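PDB 1WCV: segregation protein, which hydrolyses ATP, binds double-stranded DNA cooperatively in an ATP-dependent way and probably takes part in bacterial chromosome partitioning. Local coordinates for residues A[202-207]-A[234-238]; A[20-24]-A[117-121]; A[137-143]-A[171-177]; A[5-9]-A[109-115]; A[77-81]-A[221-225]. All coordinates share one frame; numbering follows the deposited sequence.

Interaction 1 (A[202-207]-A[234-238])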
# COMPACT_ATOMS: atom_id res chain seq x y z
N PHE A 202 6.41 2.22 4.45
CA PHE A 202 5.39 2.56 3.46
C PHE A 202 4.56 1.31 3.19
O PHE A 202 5.08 0.20 3.21
CB PHE A 202 6.03 2.99 2.14
CG PHE A 202 6.61 4.37 2.16
CD1 PHE A 202 5.77 5.49 2.14
CD2 PHE A 202 7.99 4.56 2.13
CE1 PHE A 202 6.29 6.77 2.09
CE2 PHE A 202 8.53 5.85 2.09
CZ PHE A 202 7.68 6.96 2.07
N TRP A 203 3.27 1.51 2.93
CA TRP A 203 2.39 0.40 2.61
C TRP A 203 2.64 -0.07 1.18
O TRP A 203 2.48 -1.24 0.87
CB TRP A 203 0.92 0.81 2.78
CG TRP A 203 0.53 0.79 4.21
CD1 TRP A 203 0.28 1.87 5.01
CD2 TRP A 203 0.44 -0.36 5.06
NE1 TRP A 203 0.05 1.46 6.30
CE2 TRP A 203 0.14 0.10 6.36
CE3 TRP A 203 0.59 -1.74 4.84
CZ2 TRP A 203 -0.00 -0.78 7.44
CZ3 TRP A 203 0.44 -2.60 5.91
CH2 TRP A 203 0.15 -2.11 7.20
N THR A 204 3.04 0.86 0.31
CA THR A 204 3.33 0.49 -1.07
C THR A 204 4.68 -0.24 -1.06
O THR A 204 5.65 0.23 -0.47
CB THR A 204 3.46 1.73 -1.97
OG1 THR A 204 2.26 2.50 -1.89
CG2 THR A 204 3.70 1.32 -3.43
N VAL A 205 4.72 -1.39 -1.71
CA VAL A 205 5.92 -2.19 -1.78
C VAL A 205 6.26 -2.35 -3.26
O VAL A 205 5.36 -2.57 -4.06
CB VAL A 205 5.66 -3.58 -1.15
CG1 VAL A 205 6.81 -4.54 -1.44
CG2 VAL A 205 5.49 -3.42 0.35
N ILE A 206 7.54 -2.22 -3.61
CA ILE A 206 7.97 -2.36 -5.00
C ILE A 206 8.34 -3.82 -5.26
O ILE A 206 9.23 -4.38 -4.61
CB ILE A 206 9.18 -1.46 -5.33
CG1 ILE A 206 8.95 -0.04 -4.79
CG2 ILE A 206 9.38 -1.40 -6.85
CD1 ILE A 206 7.70 0.64 -5.34
N PRO A 207 7.67 -4.46 -6.23
CA PRO A 207 7.95 -5.86 -6.53
C PRO A 207 9.19 -6.09 -7.39
O PRO A 207 9.60 -5.21 -8.15
CB PRO A 207 6.71 -6.29 -7.29
CG PRO A 207 6.47 -5.08 -8.15
CD PRO A 207 6.68 -3.91 -7.17
N ALA A 234 3.30 0.35 -9.08
CA ALA A 234 3.74 0.53 -7.70
C ALA A 234 4.41 1.89 -7.49
O ALA A 234 4.14 2.58 -6.50
CB ALA A 234 4.68 -0.60 -7.30
N TYR A 235 5.29 2.30 -8.41
CA TYR A 235 5.93 3.60 -8.24
C TYR A 235 4.95 4.76 -8.39
O TYR A 235 5.13 5.82 -7.79
CB TYR A 235 7.13 3.76 -9.18
CG TYR A 235 8.39 3.20 -8.57
CD1 TYR A 235 8.91 3.74 -7.39
CD2 TYR A 235 9.04 2.10 -9.13
CE1 TYR A 235 10.04 3.19 -6.78
CE2 TYR A 235 10.16 1.54 -8.53
CZ TYR A 235 10.65 2.08 -7.36
OH TYR A 235 11.74 1.51 -6.75
N ARG A 236 3.90 4.57 -9.19
CA ARG A 236 2.90 5.61 -9.35
C ARG A 236 2.20 5.78 -8.00
O ARG A 236 1.99 6.90 -7.53
CB ARG A 236 1.87 5.19 -10.42
CG ARG A 236 0.64 6.10 -10.57
CD ARG A 236 1.01 7.52 -10.94
NE ARG A 236 -0.13 8.43 -10.99
CZ ARG A 236 -1.03 8.48 -11.97
NH1 ARG A 236 -0.93 7.66 -13.01
NH2 ARG A 236 -2.03 9.35 -11.92
N ARG A 237 1.88 4.66 -7.37
CA ARG A 237 1.20 4.67 -6.08
C ARG A 237 2.13 5.21 -4.99
O ARG A 237 1.69 5.94 -4.10
CB ARG A 237 0.71 3.26 -5.76
CG ARG A 237 -0.20 3.14 -4.54
CD ARG A 237 -0.86 1.76 -4.50
NE ARG A 237 -1.72 1.55 -5.67
CZ ARG A 237 -1.53 0.60 -6.59
NH1 ARG A 237 -0.52 -0.25 -6.50
NH2 ARG A 237 -2.37 0.51 -7.61
N LEU A 238 3.41 4.86 -5.06
CA LEU A 238 4.36 5.34 -4.07
C LEU A 238 4.44 6.87 -4.08
O LEU A 238 4.51 7.49 -3.03
CB LEU A 238 5.75 4.77 -4.32
CG LEU A 238 6.82 5.26 -3.33
CD1 LEU A 238 6.44 4.81 -1.92
CD2 LEU A 238 8.17 4.70 -3.72
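I206 and Y235 make the principal apolar contact between loop 202-207 and helix 230-246. The isoleucine crosses the ring at about a right angle and sets CD1 over its centre, a CH-pi contact 3.8 Å from CD1 to the Y235 ring centroid, while CG2 reaches Y235 CE2 at 3.5 Å. A second CH-pi contact is less central: L238 CD1 lies over one face of the F202 ring, offset toward its rim. The small A234 methyl meets I206 CD1 at 3.8 Å and P207 CD at 3.9 Å, letting loop and helix come close. With T204 CG2 anti to the backbone N, the methyl rests on the helix backbone 3.3 Å from A234 O, which is bonded to L238 N. The polar ends find partners beyond the two segments: T204 OG1 bonds E241, Y235 OH bonds T23, and R237 forms a salt bridge with E190 of the second subunit. A leucine in place of Y235 would probably leave T23 without its hydroxyl partner and I206 CD1 without an aromatic face. With no hydrogen bond between them, the segments, one carrying nucleotide-binding P207, meet by dispersion and shape, while E241, a helical turn on, supplies the polar tie.

Interaction 2 (A[20-24]-A[117-121])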
# COMPACT_ATOMS: atom_id res chain seq x y z
N LYS A 20 17.56 1.28 -4.47
CA LYS A 20 17.66 2.67 -4.05
C LYS A 20 17.67 3.62 -5.24
O LYS A 20 16.93 4.60 -5.28
CB LYS A 20 18.94 2.89 -3.23
CG LYS A 20 19.14 4.34 -2.78
CD LYS A 20 20.46 4.51 -2.04
CE LYS A 20 21.64 4.26 -2.97
NZ LYS A 20 21.77 5.35 -3.97
N THR A 21 18.52 3.33 -6.22
CA THR A 21 18.60 4.19 -7.39
C THR A 21 17.35 4.06 -8.25
O THR A 21 16.88 5.04 -8.82
CB THR A 21 19.87 3.88 -8.21
OG1 THR A 21 21.01 4.33 -7.47
CG2 THR A 21 19.84 4.59 -9.56
N THR A 22 16.80 2.85 -8.35
CA THR A 22 15.58 2.66 -9.12
C THR A 22 14.48 3.48 -8.46
O THR A 22 13.62 4.04 -9.14
CB THR A 22 15.17 1.17 -9.16
OG1 THR A 22 16.08 0.44 -9.99
CG2 THR A 22 13.76 1.01 -9.72
N THR A 23 14.51 3.56 -7.14
CA THR A 23 13.51 4.34 -6.43
C THR A 23 13.70 5.83 -6.68
O THR A 23 12.72 6.55 -6.89
CB THR A 23 13.56 4.08 -4.91
OG1 THR A 23 13.20 2.72 -4.66
CG2 THR A 23 12.60 5.00 -4.18
N ALA A 24 14.95 6.29 -6.67
CA ALA A 24 15.22 7.72 -6.91
C ALA A 24 14.73 8.12 -8.30
O ALA A 24 14.07 9.14 -8.47
CB ALA A 24 16.72 8.00 -6.79
N LEU A 117 17.55 13.58 -3.57
CA LEU A 117 19.00 13.40 -3.54
C LEU A 117 19.35 11.93 -3.45
O LEU A 117 19.13 11.31 -2.41
CB LEU A 117 19.58 14.12 -2.32
CG LEU A 117 19.16 15.57 -2.09
CD1 LEU A 117 19.60 16.00 -0.70
CD2 LEU A 117 19.76 16.46 -3.17
N ASP A 118 19.89 11.36 -4.53
CA ASP A 118 20.27 9.95 -4.53
C ASP A 118 21.65 9.83 -3.90
O ASP A 118 22.66 10.01 -4.57
CB ASP A 118 20.27 9.40 -5.95
CG ASP A 118 20.42 7.89 -5.98
OD1 ASP A 118 20.05 7.23 -4.98
OD2 ASP A 118 20.89 7.34 -7.00
N ALA A 119 21.68 9.51 -2.61
CA ALA A 119 22.91 9.40 -1.84
C ALA A 119 23.65 8.08 -1.97
O ALA A 119 23.04 7.02 -2.10
CB ALA A 119 22.62 9.66 -0.37
N PRO A 120 24.99 8.13 -1.93
CA PRO A 120 25.77 6.90 -2.04
C PRO A 120 25.65 6.13 -0.72
O PRO A 120 25.27 6.71 0.30
CB PRO A 120 27.18 7.40 -2.30
CG PRO A 120 27.22 8.70 -1.57
CD PRO A 120 25.86 9.31 -1.88
N PRO A 121 25.97 4.84 -0.72
CA PRO A 121 25.88 4.05 0.51
C PRO A 121 27.10 4.23 1.40
O PRO A 121 27.99 5.02 1.09
CB PRO A 121 25.77 2.62 -0.01
CG PRO A 121 26.67 2.67 -1.22
CD PRO A 121 26.25 3.97 -1.88
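K20 reaches from the first turns of helix 18-33 to the end of strand 114-118, where D118 and A119 receive its ammonium group. CB points toward the strand and CG continues anti to the backbone N (chi1 178°), passing 3.7 Å from D118 OD1. The chain then bends at chi3 and chi4, bringing CD and CE alongside the A119 carbonyl, with CE 3.2 Å from A119 O. At the tip NZ has two acceptors: a buried salt bridge of 2.7 Å to D118 OD1, which it meets from above the carboxylate plane, and a hydrogen bond of 2.8 Å to A119 O, again from above the carbonyl plane. A lysine suits this place because its long, flexible chain can curl back and still present several N-H groups.

The other carboxylate oxygen of D118 faces T21, whose OG1 lies 3.0 Å from D118 OD2, the two side chains crossing at about a right angle. The A24 methyl packs against D118 CG at 3.8 Å; a small residue lets helix and strand approach closely.

K20 and T21 bind nucleotide, and T21 also binds magnesium. These two residues close the P-loop, and D118 at the end of the strand is placed as the Walker B aspartate is in ParA ATPases.

Interaction 3 (A[137-143]-A[171-177])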
# COMPACT_ATOMS: atom_id res chain seq x y z
N VAL A 137 13.70 11.76 4.59
CA VAL A 137 14.52 10.66 4.09
C VAL A 137 13.67 9.45 3.76
O VAL A 137 12.77 9.09 4.52
CB VAL A 137 15.56 10.19 5.15
CG1 VAL A 137 16.43 9.09 4.56
CG2 VAL A 137 16.42 11.37 5.61
N VAL A 138 13.94 8.84 2.61
CA VAL A 138 13.25 7.62 2.20
C VAL A 138 14.37 6.59 2.19
O VAL A 138 15.39 6.77 1.53
CB VAL A 138 12.64 7.72 0.79
CG1 VAL A 138 12.20 6.33 0.31
CG2 VAL A 138 11.44 8.66 0.81
N VAL A 139 14.18 5.52 2.96
CA VAL A 139 15.17 4.46 3.10
C VAL A 139 14.69 3.24 2.32
O VAL A 139 13.83 2.50 2.79
CB VAL A 139 15.35 4.06 4.58
CG1 VAL A 139 16.48 3.03 4.72
CG2 VAL A 139 15.65 5.31 5.42
N PRO A 140 15.24 3.02 1.11
CA PRO A 140 14.85 1.88 0.28
C PRO A 140 15.67 0.67 0.69
O PRO A 140 16.90 0.71 0.69
CB PRO A 140 15.19 2.35 -1.15
CG PRO A 140 15.35 3.87 -1.01
CD PRO A 140 16.02 3.98 0.32
N VAL A 141 14.99 -0.40 1.08
CA VAL A 141 15.70 -1.60 1.50
C VAL A 141 15.14 -2.79 0.76
O VAL A 141 14.04 -2.73 0.22
CB VAL A 141 15.54 -1.85 3.02
CG1 VAL A 141 15.96 -0.63 3.81
CG2 VAL A 141 14.10 -2.22 3.35
N GLN A 142 15.93 -3.86 0.69
CA GLN A 142 15.46 -5.07 0.03
C GLN A 142 14.81 -5.94 1.09
O GLN A 142 15.14 -5.83 2.27
CB GLN A 142 16.62 -5.82 -0.62
CG GLN A 142 17.18 -5.14 -1.85
CD GLN A 142 18.18 -6.02 -2.58
OE1 GLN A 142 17.85 -7.13 -3.01
NE2 GLN A 142 19.41 -5.53 -2.72
N ALA A 143 13.89 -6.78 0.66
CA ALA A 143 13.18 -7.65 1.59
C ALA A 143 14.04 -8.84 2.02
O ALA A 143 13.75 -9.99 1.70
CB ALA A 143 11.89 -8.15 0.95
N LEU A 171 12.57 11.12 9.13
CA LEU A 171 12.36 9.96 8.29
C LEU A 171 10.99 10.10 7.63
O LEU A 171 10.00 10.30 8.31
CB LEU A 171 12.37 8.71 9.15
CG LEU A 171 11.99 7.40 8.47
CD1 LEU A 171 13.09 7.00 7.48
CD2 LEU A 171 11.79 6.33 9.55
N LEU A 172 10.94 10.02 6.30
CA LEU A 172 9.65 10.08 5.62
C LEU A 172 9.10 8.66 5.66
O LEU A 172 7.94 8.43 5.99
CB LEU A 172 9.79 10.55 4.17
CG LEU A 172 9.65 12.05 3.89
CD1 LEU A 172 9.65 12.29 2.38
CD2 LEU A 172 8.36 12.58 4.49
N GLY A 173 9.96 7.69 5.33
CA GLY A 173 9.52 6.31 5.38
C GLY A 173 10.53 5.29 4.90
O GLY A 173 11.49 5.63 4.22
N ILE A 174 10.32 4.04 5.31
CA ILE A 174 11.16 2.93 4.90
C ILE A 174 10.39 2.26 3.75
O ILE A 174 9.20 1.98 3.88
CB ILE A 174 11.33 1.93 6.04
CG1 ILE A 174 12.07 2.59 7.20
CG2 ILE A 174 12.08 0.69 5.54
CD1 ILE A 174 11.91 1.87 8.51
N LEU A 175 11.08 2.03 2.64
CA LEU A 175 10.46 1.42 1.46
C LEU A 175 11.01 0.04 1.15
O LEU A 175 12.20 -0.13 0.95
CB LEU A 175 10.68 2.30 0.23
CG LEU A 175 10.17 1.75 -1.12
CD1 LEU A 175 8.64 1.64 -1.10
CD2 LEU A 175 10.61 2.70 -2.24
N VAL A 176 10.12 -0.95 1.11
CA VAL A 176 10.54 -2.31 0.78
C VAL A 176 10.59 -2.40 -0.75
O VAL A 176 9.59 -2.12 -1.43
CB VAL A 176 9.55 -3.36 1.32
CG1 VAL A 176 10.01 -4.75 0.94
CG2 VAL A 176 9.45 -3.23 2.85
N THR A 177 11.75 -2.76 -1.29
CA THR A 177 11.92 -2.90 -2.73
C THR A 177 12.37 -4.32 -3.03
O THR A 177 12.70 -5.10 -2.13
CB THR A 177 13.00 -1.92 -3.28
OG1 THR A 177 14.29 -2.29 -2.78
CG2 THR A 177 12.69 -0.49 -2.86
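V137 to Q142 pair in parallel with L171 to T177, closing the beta-alpha-beta unit whose crossover is helix 146-164; strand 170-177 edges the P-loop sheet. A beta bulge starts the pairing: V137 O takes both L172 N at 2.7 Å and G173 N at 3.2 Å. Beyond it side chains interlock on two faces. On the face covered by helix 146-164, the L171 side chain crosses V139 at about a right angle, its CD1 meeting V139 CG2 at 3.7 Å; V141 CG2 and I174 CG2 touch, and just past the strand end the A143 methyl packs against V176 CG1. Branched residues fill this face compactly. On the other face V138 is flanked by the bumps of L172 and L175, its CG2 lying 4.2 Å from L172 CB, while G173 between them adds no side chain. P140 CB and T177 CG2 meet beside T23 of helix 18-33. Placed between backbone N and carbonyl carbon (chi1 67°), T177 OG1 donates to V141 O at 3.0 Å from above the carbonyl plane. A valine here would probably leave V141 O with one donor fewer. T177 N approaches that oxygen nearly along the C=O axis at 2.7 Å.

Interaction 4 (A[5-9]-A[109-115])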
# COMPACT_ATOMS: atom_id res chain seq x y z
N LYS A 5 8.17 22.25 6.24
CA LYS A 5 7.71 21.75 4.91
C LYS A 5 8.81 20.94 4.23
O LYS A 5 9.86 21.48 3.87
CB LYS A 5 7.31 22.92 4.02
CG LYS A 5 6.70 22.52 2.68
CD LYS A 5 5.37 21.80 2.87
CE LYS A 5 4.79 21.33 1.54
NZ LYS A 5 3.51 20.58 1.72
N VAL A 6 8.58 19.64 4.05
CA VAL A 6 9.55 18.77 3.40
C VAL A 6 9.59 19.05 1.91
O VAL A 6 8.61 18.85 1.20
CB VAL A 6 9.21 17.27 3.63
CG1 VAL A 6 10.20 16.39 2.89
CG2 VAL A 6 9.24 16.96 5.12
N ARG A 7 10.74 19.53 1.44
CA ARG A 7 10.92 19.84 0.03
C ARG A 7 12.06 18.99 -0.53
O ARG A 7 12.00 18.49 -1.65
CB ARG A 7 11.24 21.33 -0.13
CG ARG A 7 10.95 21.91 -1.51
CD ARG A 7 11.09 23.42 -1.50
NE ARG A 7 12.45 23.83 -1.16
CZ ARG A 7 13.48 23.76 -1.99
NH1 ARG A 7 14.68 24.14 -1.59
NH2 ARG A 7 13.30 23.33 -3.23
N ARG A 8 13.10 18.81 0.28
CA ARG A 8 14.26 18.01 -0.11
C ARG A 8 14.17 16.63 0.53
O ARG A 8 14.04 16.50 1.75
CB ARG A 8 15.55 18.68 0.33
CG ARG A 8 15.82 19.98 -0.39
CD ARG A 8 17.01 20.69 0.21
NE ARG A 8 17.29 21.96 -0.44
CZ ARG A 8 18.15 22.86 0.03
NH1 ARG A 8 18.34 24.00 -0.62
NH2 ARG A 8 18.81 22.61 1.15
N ILE A 9 14.24 15.60 -0.31
CA ILE A 9 14.15 14.23 0.15
C ILE A 9 15.40 13.45 -0.25
O ILE A 9 15.75 13.37 -1.43
CB ILE A 9 12.90 13.54 -0.45
CG1 ILE A 9 11.64 14.30 -0.03
CG2 ILE A 9 12.83 12.09 -0.00
CD1 ILE A 9 10.38 13.85 -0.76
N ASP A 109 17.95 25.62 -5.18
CA ASP A 109 16.88 24.99 -5.93
C ASP A 109 15.50 25.53 -5.56
O ASP A 109 14.50 24.83 -5.70
CB ASP A 109 16.89 23.49 -5.67
CG ASP A 109 16.92 23.17 -4.18
OD1 ASP A 109 16.33 23.94 -3.39
OD2 ASP A 109 17.51 22.14 -3.80
N GLU A 110 15.44 26.78 -5.10
CA GLU A 110 14.18 27.38 -4.71
C GLU A 110 13.12 27.35 -5.82
O GLU A 110 11.94 27.57 -5.56
CB GLU A 110 14.39 28.81 -4.22
CG GLU A 110 15.36 29.65 -5.05
CD GLU A 110 16.81 29.26 -4.81
OE1 GLU A 110 17.23 29.20 -3.64
OE2 GLU A 110 17.54 29.04 -5.80
N GLY A 111 13.55 27.07 -7.04
CA GLY A 111 12.61 27.02 -8.15
C GLY A 111 11.87 25.70 -8.31
O GLY A 111 11.00 25.57 -9.17
N TYR A 112 12.21 24.72 -7.47
CA TYR A 112 11.56 23.41 -7.55
C TYR A 112 10.61 23.15 -6.39
O TYR A 112 10.74 23.73 -5.31
CB TYR A 112 12.63 22.31 -7.58
CG TYR A 112 13.52 22.35 -8.80
CD1 TYR A 112 13.07 21.86 -10.03
CD2 TYR A 112 14.80 22.90 -8.75
CE1 TYR A 112 13.87 21.91 -11.16
CE2 TYR A 112 15.61 22.97 -9.88
CZ TYR A 112 15.14 22.47 -11.08
OH TYR A 112 15.93 22.53 -12.21
N ASP A 113 9.63 22.29 -6.64
CA ASP A 113 8.67 21.91 -5.61
C ASP A 113 9.33 20.84 -4.75
O ASP A 113 9.24 20.86 -3.52
CB ASP A 113 7.40 21.32 -6.22
CG ASP A 113 6.58 22.34 -6.97
OD1 ASP A 113 6.22 23.36 -6.36
OD2 ASP A 113 6.31 22.12 -8.17
N LEU A 114 10.00 19.90 -5.41
CA LEU A 114 10.66 18.78 -4.74
C LEU A 114 12.05 18.49 -5.29
O LEU A 114 12.28 18.52 -6.50
CB LEU A 114 9.81 17.52 -4.87
CG LEU A 114 8.37 17.59 -4.37
CD1 LEU A 114 7.61 16.37 -4.88
CD2 LEU A 114 8.33 17.66 -2.85
N VAL A 115 12.98 18.18 -4.38
CA VAL A 115 14.35 17.86 -4.76
C VAL A 115 14.71 16.50 -4.17
O VAL A 115 14.65 16.32 -2.96
CB VAL A 115 15.32 18.92 -4.20
CG1 VAL A 115 16.73 18.64 -4.72
CG2 VAL A 115 14.86 20.31 -4.61
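A chi1 of -158° sends the R7 chain away from its backbone N and a bend at chi3 turns the guanidinium to D109, whose CG sits between backbone N and carbonyl carbon (chi1 51°); the two side chains come from opposite directions. The guanidinium and carboxylate planes stand 72° apart, and D109 OD1 lies at the guanidinium edge; the 2.4 Å modelled from R7 NH1 to D109 OD1 is doubtful, though the salt bridge is plain. R7 NH2 adds weak bonds to D109 O and to Y112 O, at 3.1 and 3.3 Å, and thus spans the type I turn D109-Y112. Arginine suits this place, since one flat group can serve both a carboxylate and carbonyls. R8 adds two weak bonds: NE to D109 OD2 and NH1 to D109 OD1, each 3.4 Å. The extended R8 chain runs beside V115.

Next to these charges the backbones begin the parallel pairing of strands 8-11 and 114-118, V115 N donating to R7 O at 2.9 Å and I9 N to V115 O at 2.8 Å. Two arginines round one aspartate would probably favour its ionised form and, chiefly through R7, tie the turn before strand 114-118 to the start of strand 8-11.

Interaction 5 (A[77-81]-A[221-225])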
# COMPACT_ATOMS: atom_id res chain seq x y z
N VAL A 77 14.93 15.54 -18.34
CA VAL A 77 14.70 14.14 -18.63
C VAL A 77 13.36 13.67 -18.09
O VAL A 77 12.99 13.98 -16.95
CB VAL A 77 15.83 13.26 -18.03
CG1 VAL A 77 15.89 13.45 -16.52
CG2 VAL A 77 15.59 11.80 -18.38
N ASP A 78 12.64 12.92 -18.92
CA ASP A 78 11.33 12.37 -18.59
C ASP A 78 10.45 13.26 -17.73
O ASP A 78 9.84 12.81 -16.76
CB ASP A 78 11.49 11.01 -17.89
CG ASP A 78 10.17 10.26 -17.78
OD1 ASP A 78 10.02 9.43 -16.85
OD2 ASP A 78 9.28 10.50 -18.62
N GLY A 79 10.37 14.54 -18.08
CA GLY A 79 9.52 15.45 -17.33
C GLY A 79 10.12 16.13 -16.11
O GLY A 79 9.45 16.95 -15.49
N PHE A 80 11.35 15.79 -15.74
CA PHE A 80 11.98 16.45 -14.60
C PHE A 80 13.41 16.87 -14.93
O PHE A 80 13.86 16.72 -16.06
CB PHE A 80 11.98 15.55 -13.35
CG PHE A 80 12.62 14.20 -13.55
CD1 PHE A 80 11.91 13.15 -14.11
CD2 PHE A 80 13.94 13.98 -13.15
CE1 PHE A 80 12.49 11.89 -14.26
CE2 PHE A 80 14.53 12.73 -13.29
CZ PHE A 80 13.81 11.68 -13.85
N HIS A 81 14.11 17.42 -13.95
CA HIS A 81 15.48 17.86 -14.16
C HIS A 81 16.48 17.05 -13.35
O HIS A 81 16.24 16.76 -12.18
CB HIS A 81 15.63 19.35 -13.81
CG HIS A 81 14.91 20.27 -14.75
ND1 HIS A 81 14.86 21.63 -14.56
CD2 HIS A 81 14.24 20.02 -15.90
CE1 HIS A 81 14.18 22.19 -15.55
NE2 HIS A 81 13.79 21.23 -16.37
N THR A 221 13.17 5.57 -17.56
CA THR A 221 12.41 5.38 -16.33
C THR A 221 11.42 4.26 -16.62
O THR A 221 11.18 3.93 -17.78
CB THR A 221 11.62 6.63 -15.94
OG1 THR A 221 10.62 6.88 -16.94
CG2 THR A 221 12.54 7.84 -15.80
N ILE A 222 10.86 3.65 -15.59
CA ILE A 222 9.91 2.57 -15.83
C ILE A 222 8.65 3.12 -16.52
O ILE A 222 7.95 2.39 -17.23
CB ILE A 222 9.53 1.84 -14.52
CG1 ILE A 222 8.80 0.54 -14.84
CG2 ILE A 222 8.68 2.74 -13.63
CD1 ILE A 222 9.63 -0.46 -15.60
N ALA A 223 8.36 4.40 -16.32
CA ALA A 223 7.20 5.00 -16.97
C ALA A 223 7.43 5.04 -18.48
O ALA A 223 6.48 4.90 -19.27
CB ALA A 223 6.96 6.40 -16.43
N GLN A 224 8.68 5.24 -18.89
CA GLN A 224 9.02 5.30 -20.31
C GLN A 224 9.17 3.90 -20.89
O GLN A 224 8.71 3.62 -22.00
CB GLN A 224 10.35 6.03 -20.54
CG GLN A 224 10.35 7.51 -20.22
CD GLN A 224 11.74 8.12 -20.31
OE1 GLN A 224 12.66 7.70 -19.59
NE2 GLN A 224 11.91 9.10 -21.18
N HIS A 225 9.81 3.02 -20.13
CA HIS A 225 10.07 1.65 -20.57
C HIS A 225 8.90 0.66 -20.59
O HIS A 225 8.73 -0.10 -21.54
CB HIS A 225 11.20 1.06 -19.72
CG HIS A 225 11.68 -0.27 -20.19
ND1 HIS A 225 12.26 -0.46 -21.43
CD2 HIS A 225 11.67 -1.49 -19.59
CE1 HIS A 225 12.59 -1.73 -21.57
NE2 HIS A 225 12.24 -2.38 -20.47
O HOH W 1 9.26 10.94 -21.33
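D78 and T221 approach from opposite directions, whereas D78 and Q224 slide past each other with their flat ends stacked. The D78 side chain runs with CG anti to the backbone N (chi1 -168°), which carries the carboxylate from its tight turn to the start of helix 222-225. There T221 OG1 donates to D78 OD1 at 2.6 Å, meeting the oxygen from well above the carboxylate plane, and the T221 methyl CG2 lies 3.2 Å from the same oxygen.

Beside this bond the carboxylate of D78 and the amide of Q224 are nearly parallel, 10° apart, with Q224 CD 3.7 Å from D78 CG. A water bridges the pair at one side: it donates to D78 OD2 at 2.7 Å and accepts a weak bond from Q224 NE2. The F80 ring turns its edge to the T221 methyl at 4.3 Å, a looser apolar contact. D78 OD2 has a further charged partner in R33 of helix 18-33, so a short acidic residue suits a place between a hydroxyl and an arginine.

G79, with its positive phi, suits the type I' turn from V77 to F80, which joins strands 75-77 and 80-83 in a hairpin. On the helix side, T221 N donates to Q224 OE1 at 3.0 Å, in plane and on a lone pair, and Q224 N returns a bond to T221 OG1 at 3.2 Å. These reciprocal bonds make a capping box, with T221 as N-cap, and the hairpin turn docks its aspartate onto that helix start.

How the interactions relate
Interactions 2, 3 and 4 follow the parallel core of one sheet: strand 114-118 serves both 2 and 4, with centres 16 Å apart, and strand 8-11 lies between it and strand 136-142 of interaction 3. Interaction 5 sits at the hairpin on the opposite flank from strand 170-177, its centre about 21 Å from that of interaction 3. In interaction 1, loop 202-207 probably bonds along strand 170-177 and packs on helix 230-246. Along the chain, interaction 4 crosses 2 and 5, while 2, 3 and 1 follow in series. T23 bonds Y235 and packs on P140, L175 and T177; helix 18-33 thus connects interactions 1, 2 and 3, probably linking the ATP site to the region facing the second subunit.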